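Local structure of endoglucanase A (Clostridium cellulolyticum, 1EDG) at residues V78-S83 against E105-C110. The protein hydrolyses internal beta-1,4-glucosidic bonds of cellulose through its family 5 glycoside hydrolase catalytic domain. Sequence-based numbering, arbitrary orientation.
Sequences VRIPVS and EVVNYC
Ile80 reaches out from the strand with its terminal methyl, and CD1 settles between two valines of the facing helix, 4.0 Å from CG1 of Val106 and 4.0 Å from CG2 of Val107. With CD1 anti to CA (chi2 175°), the CG1 branch is stretched out and CD1 leads it, meeting both valines at a slant. Two residues earlier, Val78 presses its branch point and both methyls on the sulfur of Cys110; CB and SG lie 3.8 Å apart. That sulfur also comes within 4.4 Å of Ile80 CD1, so the two strand residues share one neighbour. No hydrogen bond crosses this buried, wholly apolar interface. Strand 78-80 and helix 105-110 run antiparallel (173°), their short axes 10.0 Å apart at closest approach, so the earlier strand residue meets the later helix residue. Farther out, Cys110 touches Val117 of the next strand and Ile67 of helix 64-73, while Val78 and Ile80 are hydrogen-bonded through their backbones to strand 116-120. Between them, Arg79 takes the other side of the strand, forming salt bridges with Glu166 and Glu307. Strand 77-80, helix 97-111 and parallel strand 116-120 form one right-handed beta-alpha-beta crossover of the closed eight-stranded TIM barrel of family 5 glycoside hydrolases.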
ATOM      1  N   VAL A  78       9.598  -2.635   0.628  1.00  8.26           N
ATOM      2  CA  VAL A  78       8.741  -3.665   0.052  1.00  9.75           C
ATOM      3  C   VAL A  78       7.480  -3.755   0.907  1.00  8.59           C
ATOM      4  O   VAL A  78       7.567  -3.846   2.136  1.00  8.97           O
ATOM      5  CB  VAL A  78       9.408  -5.072   0.054  1.00  9.87           C
ATOM      6  CG1 VAL A  78       8.439  -6.104  -0.523  1.00 10.54           C
ATOM      7  CG2 VAL A  78      10.698  -5.055  -0.753  1.00  9.77           C
ATOM      8  N   ARG A  79       6.315  -3.631   0.283  1.00  8.65           N
ATOM      9  CA  ARG A  79       5.073  -3.787   1.029  1.00 10.50           C
ATOM     10  C   ARG A  79       4.643  -5.228   0.766  1.00  9.94           C
ATOM     11  O   ARG A  79       4.675  -5.704  -0.384  1.00  9.15           O
ATOM     12  CB  ARG A  79       3.975  -2.806   0.588  1.00 11.65           C
ATOM     13  CG  ARG A  79       2.789  -2.817   1.573  1.00 16.30           C
ATOM     14  CD  ARG A  79       1.773  -1.697   1.364  1.00 17.39           C
ATOM     15  NE  ARG A  79       0.943  -2.014   0.226  1.00 23.80           N
ATOM     16  CZ  ARG A  79      -0.380  -2.134   0.230  1.00 19.85           C
ATOM     17  NH1 ARG A  79      -1.109  -1.940   1.319  1.00 19.36           N
ATOM     18  NH2 ARG A  79      -0.961  -2.569  -0.866  1.00 17.94           N
ATOM     19  N   ILE A  80       4.292  -5.926   1.835  1.00  7.91           N
ATOM     20  CA  ILE A  80       3.877  -7.319   1.746  1.00  9.46           C
ATOM     21  C   ILE A  80       2.417  -7.480   2.184  1.00  9.09           C
ATOM     22  O   ILE A  80       2.123  -7.582   3.380  1.00  9.03           O
ATOM     23  CB  ILE A  80       4.794  -8.214   2.620  1.00 10.79           C
ATOM     24  CG1 ILE A  80       6.252  -8.101   2.148  1.00 11.28           C
ATOM     25  CG2 ILE A  80       4.325  -9.657   2.576  1.00  9.98           C
ATOM     26  CD1 ILE A  80       7.240  -8.850   3.010  1.00 13.70           C
ATOM     27  N   PRO A  81       1.481  -7.448   1.222  1.00  9.68           N
ATOM     28  CA  PRO A  81       0.051  -7.597   1.505  1.00 10.02           C
ATOM     29  C   PRO A  81      -0.228  -9.015   2.008  1.00 12.28           C
ATOM     30  O   PRO A  81       0.227  -9.985   1.393  1.00 12.20           O
ATOM     31  CB  PRO A  81      -0.586  -7.405   0.127  1.00 10.71           C
ATOM     32  CG  PRO A  81       0.388  -6.554  -0.599  1.00 12.83           C
ATOM     33  CD  PRO A  81       1.697  -7.158  -0.207  1.00 10.42           C
ATOM     34  N   VAL A  82      -0.959  -9.145   3.113  1.00  9.65           N
ATOM     35  CA  VAL A  82      -1.284 -10.472   3.638  1.00 10.48           C
ATOM     36  C   VAL A  82      -2.756 -10.593   4.018  1.00 11.39           C
ATOM     37  O   VAL A  82      -3.287  -9.755   4.749  1.00 10.58           O
ATOM     38  CB  VAL A  82      -0.448 -10.839   4.893  1.00 10.71           C
ATOM     39  CG1 VAL A  82      -0.774 -12.273   5.335  1.00 11.14           C
ATOM     40  CG2 VAL A  82       1.041 -10.718   4.611  1.00 10.15           C
ATOM     41  N   SER A  83      -3.430 -11.597   3.466  1.00 10.26           N
ATOM     42  CA  SER A  83      -4.825 -11.855   3.811  1.00 10.16           C
ATOM     43  C   SER A  83      -4.761 -12.988   4.835  1.00 11.05           C
ATOM     44  O   SER A  83      -4.476 -14.137   4.495  1.00 11.31           O
ATOM     45  CB  SER A  83      -5.636 -12.262   2.580  1.00 10.20           C
ATOM     46  OG  SER A  83      -5.819 -11.165   1.691  1.00 10.76           O
ATOM     47  N   GLU A 105       9.657 -15.519   6.819  1.00 17.35           N
ATOM     48  CA  GLU A 105      10.769 -15.894   5.945  1.00 19.05           C
ATOM     49  C   GLU A 105      10.945 -14.822   4.868  1.00 16.60           C
ATOM     50  O   GLU A 105      12.047 -14.317   4.652  1.00 17.47           O
ATOM     51  CB  GLU A 105      10.452 -17.240   5.289  1.00 23.06           C
ATOM     52  CG  GLU A 105      11.601 -18.223   5.193  1.00 28.94           C
ATOM     53  CD  GLU A 105      11.109 -19.651   4.957  1.00 30.55           C
ATOM     54  OE1 GLU A 105      10.494 -19.913   3.901  1.00 29.51           O
ATOM     55  OE2 GLU A 105      11.314 -20.509   5.843  1.00 33.87           O
ATOM     56  N   VAL A 106       9.842 -14.460   4.218  1.00 15.61           N
ATOM     57  CA  VAL A 106       9.843 -13.449   3.161  1.00 15.61           C
ATOM     58  C   VAL A 106      10.190 -12.062   3.718  1.00 16.80           C
ATOM     59  O   VAL A 106      10.889 -11.281   3.065  1.00 15.26           O
ATOM     60  CB  VAL A 106       8.489 -13.424   2.413  1.00 15.35           C
ATOM     61  CG1 VAL A 106       8.460 -12.298   1.384  1.00 16.25           C
ATOM     62  CG2 VAL A 106       8.264 -14.760   1.718  1.00 15.09           C
ATOM     63  N   VAL A 107       9.707 -11.762   4.923  1.00 15.71           N
ATOM     64  CA  VAL A 107      10.008 -10.491   5.584  1.00 14.32           C
ATOM     65  C   VAL A 107      11.526 -10.413   5.766  1.00 14.69           C
ATOM     66  O   VAL A 107      12.153  -9.387   5.474  1.00 13.39           O
ATOM     67  CB  VAL A 107       9.309 -10.394   6.975  1.00 13.44           C
ATOM     68  CG1 VAL A 107       9.902  -9.260   7.807  1.00 12.81           C
ATOM     69  CG2 VAL A 107       7.812 -10.176   6.789  1.00 12.35           C
ATOM     70  N   ASN A 108      12.116 -11.523   6.198  1.00 12.72           N
ATOM     71  CA  ASN A 108      13.553 -11.585   6.413  1.00 13.83           C
ATOM     72  C   ASN A 108      14.374 -11.374   5.145  1.00 12.92           C
ATOM     73  O   ASN A 108      15.468 -10.825   5.216  1.00 14.12           O
ATOM     74  CB  ASN A 108      13.937 -12.884   7.122  1.00 15.44           C
ATOM     75  CG  ASN A 108      13.610 -12.850   8.605  1.00 15.96           C
ATOM     76  OD1 ASN A 108      13.300 -11.788   9.151  1.00 17.97           O
ATOM     77  ND2 ASN A 108      13.693 -13.997   9.267  1.00 16.05           N
ATOM     78  N   TYR A 109      13.845 -11.779   3.991  1.00 13.98           N
ATOM     79  CA  TYR A 109      14.546 -11.570   2.720  1.00 13.40           C
ATOM     80  C   TYR A 109      14.791 -10.067   2.571  1.00 16.77           C
ATOM     81  O   TYR A 109      15.875  -9.641   2.170  1.00 15.27           O
ATOM     82  CB  TYR A 109      13.697 -12.000   1.519  1.00 13.78           C
ATOM     83  CG  TYR A 109      13.426 -13.475   1.355  1.00 13.88           C
ATOM     84  CD1 TYR A 109      14.159 -14.437   2.050  1.00 14.57           C
ATOM     85  CD2 TYR A 109      12.421 -13.907   0.492  1.00 15.82           C
ATOM     86  CE1 TYR A 109      13.888 -15.805   1.884  1.00 15.92           C
ATOM     87  CE2 TYR A 109      12.142 -15.260   0.319  1.00 16.66           C
ATOM     88  CZ  TYR A 109      12.874 -16.201   1.016  1.00 15.90           C
ATOM     89  OH  TYR A 109      12.571 -17.533   0.855  1.00 18.00           O
ATOM     90  N   CYS A 110      13.765  -9.275   2.893  1.00 15.77           N
ATOM     91  CA  CYS A 110      13.820  -7.814   2.793  1.00 15.54           C
ATOM     92  C   CYS A 110      14.667  -7.164   3.891  1.00 15.43           C
ATOM     93  O   CYS A 110      15.512  -6.308   3.611  1.00 15.23           O
ATOM     94  CB  CYS A 110      12.402  -7.239   2.822  1.00 14.35           C
ATOM     95  SG  CYS A 110      11.273  -7.967   1.626  1.00 15.15           S
TER